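Local coordinates for cell wall surface anchor family protein (Streptococcus agalactiae serogroup V, PDB 3PF2), which forms the shaft of a group B streptococcal pilus as its major (backbone) pilin, here as a C-terminal fragment of two Ig-like domains that binds calcium, at residues D120-N125 with A129-I134; R185-D190 with T194-G199. All coordinates share one frame; numbering follows the deposited sequence.

Interaction 1: residues D120-N125 with A129-I134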
loop_
_atom_site.group_PDB
_atom_site.type_symbol
_atom_site.label_atom_id
_atom_site.label_comp_id
_atom_site.label_asym_id
_atom_site.label_seq_id
_atom_site.Cartn_x
_atom_site.Cartn_y
_atom_site.Cartn_z
ATOM N N ASP A 120 1.801 -5.931 -19.288
ATOM C CA ASP A 120 2.419 -4.962 -18.375
ATOM C C ASP A 120 1.855 -3.563 -18.594
ATOM O O ASP A 120 1.762 -2.764 -17.646
ATOM C CB ASP A 120 3.940 -4.881 -18.600
ATOM C CG ASP A 120 4.682 -6.130 -18.169
ATOM O OD1 ASP A 120 4.098 -7.021 -17.527
ATOM O OD2 ASP A 120 5.890 -6.214 -18.462
ATOM N N LYS A 121 1.520 -3.256 -19.849
ATOM C CA LYS A 121 1.107 -1.911 -20.251
ATOM C C LYS A 121 -0.401 -1.741 -20.237
ATOM O O LYS A 121 -0.885 -0.648 -20.510
ATOM C CB LYS A 121 1.633 -1.572 -21.649
ATOM C CG LYS A 121 2.902 -0.724 -21.677
ATOM C CD LYS A 121 4.081 -1.508 -21.181
ATOM C CE LYS A 121 5.377 -0.710 -21.279
ATOM N NZ LYS A 121 6.538 -1.561 -20.916
ATOM N N ALA A 122 -1.139 -2.808 -19.938
ATOM C CA ALA A 122 -2.610 -2.767 -20.004
ATOM C C ALA A 122 -3.185 -1.758 -19.008
ATOM O O ALA A 122 -2.809 -1.751 -17.838
ATOM C CB ALA A 122 -3.207 -4.155 -19.752
ATOM N N THR A 123 -4.081 -0.894 -19.496
ATOM C CA THR A 123 -4.701 0.130 -18.646
ATOM C C THR A 123 -6.214 -0.077 -18.546
ATOM O O THR A 123 -6.932 0.678 -17.863
ATOM C CB THR A 123 -4.398 1.552 -19.161
ATOM O OG1 THR A 123 -4.857 1.685 -20.514
ATOM C CG2 THR A 123 -2.896 1.853 -19.094
ATOM N N ALA A 124 -6.681 -1.102 -19.250
ATOM C CA ALA A 124 -8.084 -1.460 -19.315
ATOM C C ALA A 124 -8.150 -2.955 -19.581
ATOM O O ALA A 124 -7.163 -3.565 -20.000
ATOM C CB ALA A 124 -8.801 -0.676 -20.430
ATOM N N ASN A 125 -9.315 -3.529 -19.321
ATOM C CA ASN A 125 -9.553 -4.963 -19.532
ATOM C C ASN A 125 -10.907 -5.023 -20.231
ATOM O O ASN A 125 -11.945 -4.768 -19.625
ATOM C CB ASN A 125 -9.557 -5.692 -18.184
ATOM C CG ASN A 125 -9.614 -7.210 -18.310
ATOM O OD1 ASN A 125 -9.622 -7.758 -19.399
ATOM N ND2 ASN A 125 -9.688 -7.885 -17.174
ATOM N N ALA A 129 -9.443 -6.701 -25.793
ATOM C CA ALA A 129 -8.092 -6.806 -25.214
ATOM C C ALA A 129 -8.208 -7.388 -23.803
ATOM O O ALA A 129 -8.033 -6.686 -22.797
ATOM C CB ALA A 129 -7.391 -5.449 -25.213
ATOM N N ALA A 130 -8.503 -8.690 -23.736
ATOM C CA ALA A 130 -8.939 -9.324 -22.489
ATOM C C ALA A 130 -7.848 -10.113 -21.795
ATOM O O ALA A 130 -7.023 -10.766 -22.450
ATOM C CB ALA A 130 -10.134 -10.250 -22.743
ATOM N N PHE A 131 -7.877 -10.073 -20.466
ATOM C CA PHE A 131 -6.972 -10.858 -19.629
ATOM C C PHE A 131 -7.633 -11.093 -18.271
ATOM O O PHE A 131 -8.693 -10.516 -17.987
ATOM C CB PHE A 131 -5.612 -10.145 -19.490
ATOM C CG PHE A 131 -5.684 -8.834 -18.765
ATOM C CD1 PHE A 131 -5.465 -8.783 -17.382
ATOM C CD2 PHE A 131 -5.961 -7.645 -19.457
ATOM C CE1 PHE A 131 -5.549 -7.561 -16.686
ATOM C CE2 PHE A 131 -6.037 -6.427 -18.759
ATOM C CZ PHE A 131 -5.819 -6.403 -17.375
ATOM N N LEU A 132 -7.036 -11.956 -17.448
ATOM C CA LEU A 132 -7.555 -12.237 -16.111
ATOM C C LEU A 132 -7.064 -11.172 -15.139
ATOM O O LEU A 132 -5.861 -10.961 -14.980
ATOM C CB LEU A 132 -7.151 -13.629 -15.620
ATOM C CG LEU A 132 -7.589 -14.005 -14.194
ATOM C CD1 LEU A 132 -9.104 -14.189 -14.137
ATOM C CD2 LEU A 132 -6.888 -15.267 -13.678
ATOM N N GLU A 133 -8.022 -10.508 -14.498
ATOM C CA GLU A 133 -7.747 -9.402 -13.589
ATOM C C GLU A 133 -8.318 -9.714 -12.217
ATOM O O GLU A 133 -9.513 -9.972 -12.082
ATOM C CB GLU A 133 -8.336 -8.111 -14.154
ATOM C CG GLU A 133 -8.328 -6.919 -13.201
ATOM C CD GLU A 133 -9.136 -5.744 -13.736
ATOM O OE1 GLU A 133 -9.621 -5.773 -14.894
ATOM O OE2 GLU A 133 -9.266 -4.751 -12.984
ATOM N N ILE A 134 -7.452 -9.700 -11.210
ATOM C CA ILE A 134 -7.842 -9.983 -9.829
ATOM C C ILE A 134 -7.482 -8.802 -8.934
ATOM O O ILE A 134 -6.315 -8.630 -8.567
ATOM C CB ILE A 134 -7.165 -11.266 -9.261
ATOM C CG1 ILE A 134 -7.376 -12.467 -10.189
ATOM C CG2 ILE A 134 -7.655 -11.551 -7.824
ATOM C CD1 ILE A 134 -6.627 -13.696 -9.738
HETATM O O HOH W 1 -6.044 -5.009 -22.094
#
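Ala129 and Ala124 meet through a water, which donates to both carbonyl oxygens where a short connection of the first Ig-like domain of this fragment turns from helix 116-121 into strand 132-140. The water lies 2.7 Å from Ala129 O and 2.8 Å from Ala124 O. Asn125 OD1 comes close to Ala130 CA. Next comes Phe131, whose backbone is gripped on both its polar atoms by one asparagine amide: Phe131 N donates to Asn125 OD1 (3.1 Å), and Phe131 O accepts from Asn125 ND2 (2.9 Å). With Phe131 CG turned between its backbone N and carbonyl carbon (chi1 65°), the ring swings back under that same amide. The two planes are only 15° apart and stack, Asn125 CG sitting 3.7 Å above the ring plane and offset toward the rim. Ala124 O reaches the ring edge in plane, and Ala122 CB touches Phe131 CE2 obliquely; the Ala122 side chain lies about 6 Å from that of the calcium-binding Asp12. Beyond Leu132, which packs on strand 57-67, Glu133 helps fix the rotation of the Asn125 amide: Glu133 OE1 accepts from Asn125 ND2 (3.1 Å) with its anti lone pair, the oxygen lying in the plane of the Asn125 amide.

Interaction 2: residues R185-D190 with T194-G199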
loop_
_atom_site.group_PDB
_atom_site.type_symbol
_atom_site.label_atom_id
_atom_site.label_comp_id
_atom_site.label_asym_id
_atom_site.label_seq_id
_atom_site.Cartn_x
_atom_site.Cartn_y
_atom_site.Cartn_z
ATOM N N ARG A 185 9.887 13.713 11.859
ATOM C CA ARG A 185 10.311 13.928 13.245
ATOM C C ARG A 185 10.373 15.427 13.499
ATOM O O ARG A 185 10.698 16.191 12.601
ATOM C CB ARG A 185 11.693 13.302 13.474
ATOM C CG ARG A 185 11.687 11.778 13.234
ATOM C CD ARG A 185 13.046 11.128 13.502
ATOM N NE ARG A 185 13.331 11.075 14.939
ATOM C CZ ARG A 185 14.461 11.481 15.508
ATOM N NH1 ARG A 185 15.467 11.956 14.783
ATOM N NH2 ARG A 185 14.600 11.390 16.826
ATOM N N PHE A 186 10.074 15.823 14.730
ATOM C CA PHE A 186 10.049 17.220 15.123
ATOM C C PHE A 186 10.694 17.409 16.487
ATOM O O PHE A 186 10.700 16.502 17.320
ATOM C CB PHE A 186 8.603 17.696 15.269
ATOM C CG PHE A 186 7.783 17.546 14.029
ATOM C CD1 PHE A 186 7.852 18.509 13.032
ATOM C CD2 PHE A 186 6.956 16.442 13.861
ATOM C CE1 PHE A 186 7.088 18.386 11.860
ATOM C CE2 PHE A 186 6.180 16.294 12.688
ATOM C CZ PHE A 186 6.250 17.273 11.689
ATOM N N VAL A 187 11.176 18.622 16.727
ATOM C CA VAL A 187 11.587 19.024 18.072
ATOM C C VAL A 187 11.131 20.460 18.334
ATOM O O VAL A 187 11.326 21.357 17.489
ATOM C CB VAL A 187 13.111 18.810 18.310
ATOM C CG1 VAL A 187 13.958 19.617 17.322
ATOM C CG2 VAL A 187 13.461 19.132 19.763
ATOM N N LYS A 188 10.478 20.659 19.482
ATOM C CA LYS A 188 9.928 21.959 19.858
ATOM C C LYS A 188 10.926 22.676 20.757
ATOM O O LYS A 188 11.378 22.113 21.743
ATOM C CB LYS A 188 8.594 21.791 20.588
ATOM C CG LYS A 188 7.867 23.115 20.916
ATOM C CD LYS A 188 7.343 23.797 19.653
ATOM C CE LYS A 188 6.555 25.072 19.960
ATOM N NZ LYS A 188 7.419 26.160 20.533
ATOM N N LYS A 189 11.266 23.906 20.396
ATOM C CA LYS A 189 12.269 24.676 21.129
ATOM C C LYS A 189 11.807 26.115 21.331
ATOM O O LYS A 189 10.790 26.539 20.780
ATOM C CB LYS A 189 13.622 24.653 20.387
ATOM C CG LYS A 189 14.255 23.262 20.261
ATOM C CD LYS A 189 15.649 23.360 19.641
ATOM C CE LYS A 189 16.258 21.994 19.413
ATOM N NZ LYS A 189 17.698 22.138 19.000
ATOM N N ASP A 190 12.552 26.864 22.142
ATOM C CA ASP A 190 12.329 28.300 22.283
ATOM C C ASP A 190 12.930 29.045 21.089
ATOM O O ASP A 190 13.526 28.425 20.210
ATOM C CB ASP A 190 12.922 28.809 23.609
ATOM C CG ASP A 190 14.445 28.622 23.703
ATOM O OD1 ASP A 190 15.052 27.917 22.869
ATOM O OD2 ASP A 190 15.041 29.206 24.635
ATOM N N THR A 194 17.789 27.238 22.380
ATOM C CA THR A 194 18.632 26.829 23.508
ATOM C C THR A 194 18.011 25.744 24.372
ATOM O O THR A 194 18.734 24.998 25.034
ATOM C CB THR A 194 19.011 28.011 24.427
ATOM O OG1 THR A 194 17.830 28.552 25.039
ATOM C CG2 THR A 194 19.717 29.091 23.638
ATOM N N GLN A 195 16.684 25.667 24.403
ATOM C CA GLN A 195 16.026 24.630 25.189
ATOM C C GLN A 195 14.873 23.971 24.460
ATOM O O GLN A 195 14.246 24.576 23.591
ATOM C CB GLN A 195 15.537 25.176 26.530
ATOM C CG GLN A 195 14.496 26.258 26.420
ATOM C CD GLN A 195 14.301 26.996 27.724
ATOM O OE1 GLN A 195 14.041 26.386 28.766
ATOM N NE2 GLN A 195 14.424 28.319 27.677
ATOM N N THR A 196 14.604 22.731 24.838
ATOM C CA THR A 196 13.476 21.983 24.312
ATOM C C THR A 196 12.264 22.262 25.188
ATOM O O THR A 196 12.404 22.589 26.380
ATOM C CB THR A 196 13.776 20.482 24.270
ATOM O OG1 THR A 196 14.159 20.043 25.581
ATOM C CG2 THR A 196 14.910 20.190 23.282
ATOM N N LEU A 197 11.074 22.167 24.601
ATOM C CA LEU A 197 9.850 22.543 25.304
ATOM C C LEU A 197 8.801 21.469 25.146
ATOM O O LEU A 197 8.494 21.047 24.025
ATOM C CB LEU A 197 9.319 23.881 24.778
ATOM C CG LEU A 197 10.213 25.131 24.872
ATOM C CD1 LEU A 197 9.580 26.286 24.109
ATOM C CD2 LEU A 197 10.455 25.528 26.346
ATOM N N GLY A 198 8.237 21.038 26.267
ATOM C CA GLY A 198 7.137 20.076 26.239
ATOM C C GLY A 198 5.780 20.744 26.280
ATOM O O GLY A 198 5.658 21.903 26.697
ATOM N N GLY A 199 4.751 20.012 25.854
ATOM C CA GLY A 199 3.374 20.466 26.010
ATOM C C GLY A 199 2.773 21.303 24.901
ATOM O O GLY A 199 1.628 21.725 25.005
#
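Strand 178-190 and the loop that follows it come together at a single beta bridge, Lys189 with Thr196, their CA atoms 4.3 Å apart, and the touching parts run at 112° to each other, end to end. Two backbone bonds flank the bridge: Leu197 N donates to Lys188 O (2.9 Å) and Asp190 N to Gln195 O (3.2 Å). This closes a tight connection in the C-terminal Ig-like domain, at the end of strand 178-190.

The Asp190 carboxylate closes the turn, accepting two donors on each oxygen. Asp190 OD1 receives Thr194 N at 2.9 Å on its syn lone pair, while Gln195 N comes to it from above the carboxylate plane. Asp190 OD2 is bonded likewise: Thr194 OG1 donates to the syn lone pair of Asp190 OD2 (2.9 Å), and Gln195 NE2 approaches that oxygen from above the plane at 3.2 Å. The Gln195 amide stands almost perpendicular to the carboxylate, 87° between planes, and the CG of Gln195 lies against the carboxylate carbon. A chi1 of 62° folds the Asp190 carboxylate back over its own main chain, where the backbone amides of the turn can reach it. Farther along, Leu197 lays CD1 against the Lys189 carbonyl, 3.6 Å from Lys189 O, and Val187 CG2 meets Thr196 CG2.

Lys188, bent at chi2 and chi4, runs its CB and CG past Leu197 O; its NZ is covalently joined to Asn316 CG, an intramolecular isopeptide bond tying this strand to strand 312-316. Four donors around one carboxylate would probably favour its ionised form, and they hold the turn beside a cross-linked strand.

Both contacts close short loops, each with three residues between its segments, and they follow one another along the chain without nesting or crossing. Interaction 1 comes first: it brings the loop after helix 116-121 onto the start of strand 132-140 and the residues leading into it; that strand is the central one of an antiparallel sheet in the first domain of the fragment. The chain then passes through several further strands before entering strand 178-190. At the end of this strand interaction 2 folds the following loop back, before strand 201-206 of the C-terminal domain begins. The two lie on opposite sides of the chain's centre, centres about 52 Å apart and nearest atoms about 34 Å apart.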